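Local coordinates for extracellular invertase (Aspergillus kawachii, PDB 5XH8), which acts as a beta-fructofuranosidase of glycoside hydrolase family 32, probably splitting sucrose and, with high transfructosylation activity, building fructooligosaccharides such as 1-kestose, at residues A[71-76]-A[343-348]; A[52-57]-A[322-327]. All coordinates share one frame; numbering follows the deposited sequence.

Contact 1. Residues A[71-76]-A[343-348]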
ATOM      1  N   ASP A  71      -9.444 -19.620 -31.088  1.00 27.32           N
ATOM      2  CA  ASP A  71      -9.361 -21.078 -31.070  1.00 27.90           C
ATOM      3  C   ASP A  71      -8.446 -21.613 -32.137  1.00 29.20           C
ATOM      4  O   ASP A  71      -8.294 -22.831 -32.238  1.00 29.72           O
ATOM      5  CB  ASP A  71     -10.748 -21.738 -31.140  1.00 30.45           C
ATOM      6  CG  ASP A  71     -11.461 -21.516 -32.475  1.00 30.17           C
ATOM      7  OD1 ASP A  71     -10.818 -21.474 -33.524  1.00 30.79           O
ATOM      8  OD2 ASP A  71     -12.689 -21.395 -32.453  1.00 32.57           O
ATOM      9  N   ASP A  72      -7.829 -20.723 -32.925  1.00 26.60           N
ATOM     10  CA  ASP A  72      -6.985 -21.156 -34.040  1.00 28.33           C
ATOM     11  C   ASP A  72      -5.667 -20.386 -34.181  1.00 27.19           C
ATOM     12  O   ASP A  72      -4.821 -20.729 -35.027  1.00 26.52           O
ATOM     13  CB  ASP A  72      -7.816 -21.088 -35.347  1.00 29.91           C
ATOM     14  CG  ASP A  72      -8.340 -19.664 -35.642  1.00 30.65           C
ATOM     15  OD1 ASP A  72      -7.945 -18.708 -34.924  1.00 28.73           O
ATOM     16  OD2 ASP A  72      -9.145 -19.487 -36.577  1.00 30.87           O
ATOM     17  N   LEU A  73      -5.476 -19.363 -33.338  1.00 25.87           N
ATOM     18  CA  LEU A  73      -4.343 -18.438 -33.446  1.00 26.57           C
ATOM     19  C   LEU A  73      -4.254 -17.756 -34.825  1.00 25.20           C
ATOM     20  O   LEU A  73      -3.170 -17.474 -35.339  1.00 24.89           O
ATOM     21  CB  LEU A  73      -3.018 -19.093 -33.029  1.00 26.87           C
ATOM     22  CG  LEU A  73      -1.912 -18.119 -32.569  1.00 28.23           C
ATOM     23  CD1 LEU A  73      -2.273 -17.405 -31.259  1.00 29.29           C
ATOM     24  CD2 LEU A  73      -0.570 -18.822 -32.437  1.00 27.60           C
ATOM     25  N   ALA A  74      -5.428 -17.447 -35.361  1.00 25.12           N
ATOM     26  CA  ALA A  74      -5.559 -16.706 -36.622  1.00 26.19           C
ATOM     27  C   ALA A  74      -6.645 -15.669 -36.511  1.00 24.79           C
ATOM     28  O   ALA A  74      -6.409 -14.485 -36.796  1.00 26.35           O
ATOM     29  CB  ALA A  74      -5.859 -17.661 -37.765  1.00 27.47           C
ATOM     30  N   THR A  75      -7.820 -16.113 -36.070  1.00 24.63           N
ATOM     31  CA  THR A  75      -8.985 -15.269 -35.928  1.00 25.09           C
ATOM     32  C   THR A  75      -9.387 -15.124 -34.456  1.00 24.84           C
ATOM     33  O   THR A  75      -9.083 -15.987 -33.622  1.00 25.60           O
ATOM     34  CB  THR A  75     -10.178 -15.874 -36.678  1.00 26.49           C
ATOM     35  OG1 THR A  75     -10.527 -17.126 -36.061  1.00 27.60           O
ATOM     36  CG2 THR A  75      -9.849 -16.079 -38.164  1.00 26.44           C
ATOM     37  N   TYR A  76     -10.115 -14.054 -34.164  1.00 23.29           N
ATOM     38  CA  TYR A  76     -10.422 -13.654 -32.788  1.00 23.71           C
ATOM     39  C   TYR A  76     -11.892 -13.340 -32.594  1.00 24.46           C
ATOM     40  O   TYR A  76     -12.584 -12.935 -33.543  1.00 25.33           O
ATOM     41  CB  TYR A  76      -9.565 -12.435 -32.393  1.00 21.99           C
ATOM     42  CG  TYR A  76      -8.103 -12.701 -32.563  1.00 21.67           C
ATOM     43  CD1 TYR A  76      -7.488 -12.512 -33.795  1.00 22.19           C
ATOM     44  CD2 TYR A  76      -7.325 -13.203 -31.511  1.00 21.64           C
ATOM     45  CE1 TYR A  76      -6.147 -12.787 -33.980  1.00 21.94           C
ATOM     46  CE2 TYR A  76      -5.973 -13.471 -31.688  1.00 21.23           C
ATOM     47  CZ  TYR A  76      -5.384 -13.259 -32.927  1.00 21.26           C
ATOM     48  OH  TYR A  76      -4.040 -13.503 -33.137  1.00 22.80           O
ATOM     49  N   ILE A 343       4.379 -17.300 -27.955  1.00 24.92           N
ATOM     50  CA  ILE A 343       3.780 -16.375 -28.911  1.00 23.45           C
ATOM     51  C   ILE A 343       3.894 -14.974 -28.325  1.00 24.35           C
ATOM     52  O   ILE A 343       3.438 -14.743 -27.194  1.00 25.05           O
ATOM     53  CB  ILE A 343       2.303 -16.732 -29.145  1.00 25.07           C
ATOM     54  CG1 ILE A 343       2.137 -18.219 -29.533  1.00 24.53           C
ATOM     55  CG2 ILE A 343       1.655 -15.766 -30.152  1.00 25.00           C
ATOM     56  CD1 ILE A 343       2.940 -18.670 -30.747  1.00 24.73           C
ATOM     57  N   SER A 344       4.514 -14.057 -29.070  1.00 23.50           N
ATOM     58  CA  SER A 344       4.662 -12.653 -28.688  1.00 24.64           C
ATOM     59  C   SER A 344       3.901 -11.705 -29.638  1.00 24.76           C
ATOM     60  O   SER A 344       4.012 -11.812 -30.882  1.00 23.85           O
ATOM     61  CB  SER A 344       6.133 -12.261 -28.718  1.00 25.54           C
ATOM     62  OG  SER A 344       6.318 -10.992 -28.132  1.00 25.34           O
ATOM     63  N   TYR A 345       3.120 -10.803 -29.037  1.00 24.55           N
ATOM     64  CA  TYR A 345       2.484  -9.683 -29.721  1.00 22.76           C
ATOM     65  C   TYR A 345       3.219  -8.411 -29.367  1.00 22.44           C
ATOM     66  O   TYR A 345       3.242  -7.979 -28.206  1.00 24.20           O
ATOM     67  CB  TYR A 345       1.012  -9.528 -29.306  1.00 22.93           C
ATOM     68  CG  TYR A 345       0.114 -10.652 -29.712  1.00 21.90           C
ATOM     69  CD1 TYR A 345       0.030 -11.815 -28.941  1.00 24.14           C
ATOM     70  CD2 TYR A 345      -0.675 -10.565 -30.847  1.00 22.83           C
ATOM     71  CE1 TYR A 345      -0.792 -12.865 -29.314  1.00 24.28           C
ATOM     72  CE2 TYR A 345      -1.510 -11.593 -31.228  1.00 22.41           C
ATOM     73  CZ  TYR A 345      -1.566 -12.750 -30.465  1.00 24.17           C
ATOM     74  OH  TYR A 345      -2.386 -13.786 -30.828  1.00 23.31           O
ATOM     75  N   VAL A 346       3.800  -7.791 -30.376  1.00 22.91           N
ATOM     76  CA  VAL A 346       4.405  -6.475 -30.266  1.00 22.22           C
ATOM     77  C   VAL A 346       3.340  -5.389 -30.476  1.00 22.88           C
ATOM     78  O   VAL A 346       2.465  -5.547 -31.307  1.00 22.83           O
ATOM     79  CB  VAL A 346       5.500  -6.317 -31.334  1.00 21.74           C
ATOM     80  CG1 VAL A 346       6.122  -4.914 -31.312  1.00 22.11           C
ATOM     81  CG2 VAL A 346       6.581  -7.371 -31.126  1.00 22.46           C
ATOM     82  N   TRP A 347       3.437  -4.296 -29.728  1.00 21.56           N
ATOM     83  CA  TRP A 347       2.545  -3.151 -29.895  1.00 22.45           C
ATOM     84  C   TRP A 347       3.117  -2.229 -30.960  1.00 21.65           C
ATOM     85  O   TRP A 347       4.310  -1.946 -30.943  1.00 22.40           O
ATOM     86  CB  TRP A 347       2.454  -2.368 -28.582  1.00 21.73           C
ATOM     87  CG  TRP A 347       1.608  -1.128 -28.539  1.00 21.27           C
ATOM     88  CD1 TRP A 347       0.368  -0.962 -29.056  1.00 21.10           C
ATOM     89  CD2 TRP A 347       1.941   0.104 -27.887  1.00 21.55           C
ATOM     90  NE1 TRP A 347      -0.097   0.292 -28.772  1.00 22.28           N
ATOM     91  CE2 TRP A 347       0.851   0.972 -28.058  1.00 21.89           C
ATOM     92  CE3 TRP A 347       3.063   0.559 -27.178  1.00 21.84           C
ATOM     93  CZ2 TRP A 347       0.837   2.270 -27.545  1.00 21.34           C
ATOM     94  CZ3 TRP A 347       3.054   1.850 -26.674  1.00 22.15           C
ATOM     95  CH2 TRP A 347       1.951   2.691 -26.857  1.00 22.10           C
ATOM     96  N   LEU A 348       2.254  -1.728 -31.838  1.00 21.37           N
ATOM     97  CA  LEU A 348       2.603  -0.643 -32.761  1.00 21.04           C
ATOM     98  C   LEU A 348       1.763   0.563 -32.378  1.00 21.72           C
ATOM     99  O   LEU A 348       0.573   0.653 -32.728  1.00 21.92           O
ATOM    100  CB  LEU A 348       2.341  -1.053 -34.216  1.00 22.30           C
ATOM    101  CG  LEU A 348       2.858  -0.081 -35.308  1.00 21.54           C
ATOM    102  CD1 LEU A 348       4.374  -0.061 -35.292  1.00 22.32           C
ATOM    103  CD2 LEU A 348       2.338  -0.451 -36.708  1.00 22.14           C
TER
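Where what are, by strand order, probably the first and last blades of the GH32 beta-propeller come together, Tyr76 and Tyr345 meet hydroxyl to hydroxyl. The loop 71-76 links strands 65-70 and 77-78, and Tyr345 reaches it from strand 341-348. The two phenols arrive from opposite directions, and Tyr76 OH forms a hydrogen bond of 2.9 Å with Tyr345 OH. Each oxygen lies at the edge of the other ring, that of Tyr76 in the plane of the Tyr345 ring. With CG of Tyr345 anti to its carbonyl carbon (chi1 -66°), the ring is carried off the strand toward the loop. Each ring also meets another outside the two segments, Tyr345 that of His45 and Tyr76 that of Trp600.

Leu73 flanks the pair. Its CD1 sits 3.6 Å from Tyr345 OH, while CD2 points at the end of the Ile343 side chain, 3.9 Å from Ile343 CD1.

The loop is shaped from within by Asp72. Its OD1 takes the amide of Ala74 in an Asx turn and, from the same face of the carboxylate, that of Thr75; the Thr75 N to Asp72 OD1 distance is 2.8 Å. On the other oxygen, Thr75 OG1 bonds to Asp72 OD2 at 2.8 Å. Three bonds thus hold the carboxylate and fix the turn from Asp72 to Thr75.

Since all four touching residues are buried, the phenol pair gives each hydroxyl a polar partner beside the aliphatic contact of Leu73 with Ile343. Either oxygen could be the donor, and the Leu73 methyl beside Tyr345 OH is an apolar neighbour that can offer it no hydrogen bond.

Contact 2. Residues A[52-57]-A[322-327]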
ATOM      1  N   GLY A  52      -8.875 -24.860 -23.588  1.00 31.81           N
ATOM      2  CA  GLY A  52      -7.863 -24.712 -24.598  1.00 30.87           C
ATOM      3  C   GLY A  52      -7.852 -23.394 -25.375  1.00 28.41           C
ATOM      4  O   GLY A  52      -6.968 -23.220 -26.210  1.00 27.65           O
ATOM      5  N   LEU A  53      -8.781 -22.465 -25.102  1.00 28.61           N
ATOM      6  CA  LEU A  53      -8.809 -21.164 -25.800  1.00 28.57           C
ATOM      7  C   LEU A  53      -7.665 -20.304 -25.351  1.00 26.55           C
ATOM      8  O   LEU A  53      -7.345 -20.260 -24.153  1.00 27.06           O
ATOM      9  CB  LEU A  53     -10.068 -20.366 -25.495  1.00 29.41           C
ATOM     10  CG  LEU A  53     -11.378 -20.746 -26.126  1.00 31.29           C
ATOM     11  CD1 LEU A  53     -12.482 -19.865 -25.537  1.00 31.92           C
ATOM     12  CD2 LEU A  53     -11.273 -20.588 -27.632  1.00 31.41           C
ATOM     13  N   PHE A  54      -7.091 -19.584 -26.308  1.00 25.28           N
ATOM     14  CA  PHE A  54      -6.051 -18.650 -26.033  1.00 24.28           C
ATOM     15  C   PHE A  54      -6.639 -17.243 -25.929  1.00 24.74           C
ATOM     16  O   PHE A  54      -7.271 -16.748 -26.869  1.00 25.88           O
ATOM     17  CB  PHE A  54      -4.986 -18.707 -27.105  1.00 25.08           C
ATOM     18  CG  PHE A  54      -3.775 -17.894 -26.786  1.00 25.27           C
ATOM     19  CD1 PHE A  54      -3.050 -18.132 -25.609  1.00 26.25           C
ATOM     20  CD2 PHE A  54      -3.358 -16.888 -27.627  1.00 26.20           C
ATOM     21  CE1 PHE A  54      -1.918 -17.393 -25.302  1.00 25.89           C
ATOM     22  CE2 PHE A  54      -2.235 -16.138 -27.323  1.00 28.43           C
ATOM     23  CZ  PHE A  54      -1.508 -16.384 -26.157  1.00 28.06           C
ATOM     24  N   HIS A  55      -6.396 -16.609 -24.786  1.00 23.86           N
ATOM     25  CA  HIS A  55      -6.882 -15.266 -24.488  1.00 23.52           C
ATOM     26  C   HIS A  55      -5.756 -14.291 -24.737  1.00 23.28           C
ATOM     27  O   HIS A  55      -4.654 -14.518 -24.257  1.00 20.97           O
ATOM     28  CB  HIS A  55      -7.302 -15.151 -23.027  1.00 23.55           C
ATOM     29  CG  HIS A  55      -8.526 -15.934 -22.695  1.00 23.25           C
ATOM     30  ND1 HIS A  55      -9.639 -15.356 -22.133  1.00 23.58           N
ATOM     31  CD2 HIS A  55      -8.830 -17.237 -22.890  1.00 23.62           C
ATOM     32  CE1 HIS A  55     -10.571 -16.273 -21.975  1.00 24.24           C
ATOM     33  NE2 HIS A  55     -10.105 -17.425 -22.420  1.00 24.03           N
ATOM     34  N   VAL A  56      -6.048 -13.228 -25.502  1.00 22.11           N
ATOM     35  CA  VAL A  56      -5.159 -12.086 -25.662  1.00 22.72           C
ATOM     36  C   VAL A  56      -5.746 -10.862 -24.923  1.00 22.30           C
ATOM     37  O   VAL A  56      -6.966 -10.709 -24.831  1.00 23.79           O
ATOM     38  CB  VAL A  56      -4.871 -11.728 -27.152  1.00 25.55           C
ATOM     39  CG1 VAL A  56      -4.233 -12.894 -27.893  1.00 25.98           C
ATOM     40  CG2 VAL A  56      -6.131 -11.291 -27.878  1.00 26.99           C
ATOM     41  N   GLY A  57      -4.886  -9.985 -24.425  1.00 20.03           N
ATOM     42  CA  GLY A  57      -5.308  -8.798 -23.684  1.00 19.93           C
ATOM     43  C   GLY A  57      -4.495  -7.608 -24.144  1.00 19.02           C
ATOM     44  O   GLY A  57      -3.435  -7.767 -24.753  1.00 19.77           O
ATOM     45  N   ALA A 322       4.226  -8.268 -25.353  1.00 21.31           N
ATOM     46  CA  ALA A 322       3.763  -9.230 -24.397  1.00 22.70           C
ATOM     47  C   ALA A 322       3.533 -10.536 -25.109  1.00 24.25           C
ATOM     48  O   ALA A 322       2.759 -10.631 -26.074  1.00 22.68           O
ATOM     49  CB  ALA A 322       2.475  -8.785 -23.726  1.00 23.72           C
ATOM     50  N   GLY A 323       4.120 -11.563 -24.527  1.00 24.28           N
ATOM     51  CA  GLY A 323       4.099 -12.911 -25.053  1.00 25.67           C
ATOM     52  C   GLY A 323       3.671 -13.868 -23.960  1.00 24.49           C
ATOM     53  O   GLY A 323       3.587 -13.499 -22.790  1.00 24.56           O
ATOM     54  N   LYS A 324       3.381 -15.093 -24.348  1.00 24.95           N
ATOM     55  CA  LYS A 324       2.925 -16.098 -23.416  1.00 25.21           C
ATOM     56  C   LYS A 324       3.209 -17.472 -23.984  1.00 26.29           C
ATOM     57  O   LYS A 324       3.133 -17.676 -25.194  1.00 25.83           O
ATOM     58  CB  LYS A 324       1.415 -15.969 -23.193  1.00 24.42           C
ATOM     59  CG  LYS A 324       0.852 -16.722 -21.997  1.00 24.49           C
ATOM     60  CD  LYS A 324       1.360 -16.139 -20.674  1.00 24.36           C
ATOM     61  CE  LYS A 324       0.599 -16.662 -19.449  1.00 24.56           C
ATOM     62  NZ  LYS A 324       1.134 -15.989 -18.225  1.00 25.02           N
ATOM     63  N   VAL A 325       3.469 -18.411 -23.086  1.00 27.15           N
ATOM     64  CA  VAL A 325       3.517 -19.827 -23.408  1.00 26.81           C
ATOM     65  C   VAL A 325       2.172 -20.261 -23.939  1.00 26.10           C
ATOM     66  O   VAL A 325       1.129 -19.977 -23.340  1.00 26.76           O
ATOM     67  CB  VAL A 325       3.853 -20.686 -22.155  1.00 29.61           C
ATOM     68  CG1 VAL A 325       3.728 -22.178 -22.466  1.00 30.71           C
ATOM     69  CG2 VAL A 325       5.261 -20.358 -21.701  1.00 31.20           C
ATOM     70  N   LEU A 326       2.197 -20.945 -25.077  1.00 25.39           N
ATOM     71  CA  LEU A 326       0.990 -21.560 -25.647  1.00 27.53           C
ATOM     72  C   LEU A 326       1.263 -23.060 -25.740  1.00 28.11           C
ATOM     73  O   LEU A 326       2.111 -23.477 -26.543  1.00 25.96           O
ATOM     74  CB  LEU A 326       0.703 -20.976 -27.050  1.00 27.62           C
ATOM     75  CG  LEU A 326      -0.488 -21.550 -27.820  1.00 28.59           C
ATOM     76  CD1 LEU A 326      -1.814 -21.246 -27.121  1.00 27.93           C
ATOM     77  CD2 LEU A 326      -0.500 -21.048 -29.267  1.00 29.25           C
ATOM     78  N   PRO A 327       0.585 -23.867 -24.912  1.00 30.14           N
ATOM     79  CA  PRO A 327       0.958 -25.279 -24.950  1.00 32.46           C
ATOM     80  C   PRO A 327       0.435 -26.022 -26.186  1.00 31.93           C
ATOM     81  O   PRO A 327      -0.607 -25.661 -26.772  1.00 31.44           O
ATOM     82  CB  PRO A 327       0.353 -25.845 -23.653  1.00 30.96           C
ATOM     83  CG  PRO A 327      -0.774 -24.947 -23.346  1.00 32.83           C
ATOM     84  CD  PRO A 327      -0.383 -23.585 -23.838  1.00 31.19           C
TER
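The Phe54 ring is the flat group that meets strand 322-326, and it takes Lys324 at its edge: Lys324 CB lies near the ring plane, 4.2 Å from Phe54 CZ. Leu326 comes in obliquely near the CB end of the ring, its CD1 3.7 Å from Phe54 CD1 and 3.9 Å from Phe54 CG. With CG of Phe54 anti to the backbone N (chi1 -172°), the ring extends across to the second strand. One residue on, the His55 ring has Leu53 O at its edge, in plane, and is stacked with Tyr46.

Only the root of Lys324 belongs to this apolar contact. A bend at chi2 (67°) turns the rest of the chain away, and NZ makes its hydrogen bond with Val102 O on strand 96-103.

Strands 54-57 and 322-326 run almost antiparallel, at 164°, with axes 9.2 Å apart at closest approach. That is the distance of packing through side chains, and no hydrogen bond crosses between the two segments. Strand 54-60 is paired with 37-47 and 65-70, whereas 318-326 is paired with 341-348; Thr47 touches both Phe54 and Leu326, and Tyr345 and Ile343 of 341-348 touch Phe54 and Leu326 respectively.

How the contacts relate
Both contacts are buried and bring the 52-76 part of the chain against strands 318-326 and 341-348, their centres about 8 Å apart. Contact 2 joins one strand from each side, and contact 1 adds a loop that also meets the C-terminal part of the chain through Thr422 and Tyr597. Strands 341-348 and 318-326 are antiparallel neighbours, with probable backbone hydrogen bonds from Lys324 N to Ile343 O and from Tyr345 N to Ala322 O. Leu53 packs on Asp71 within 52-76, and Val56 crosses to Tyr345 on strand 341-348. Their chemistry differs: contact 2 is apolar across its segments, whereas contact 1, nearer the chain centre, mixes aliphatic packing with a hydroxyl pair.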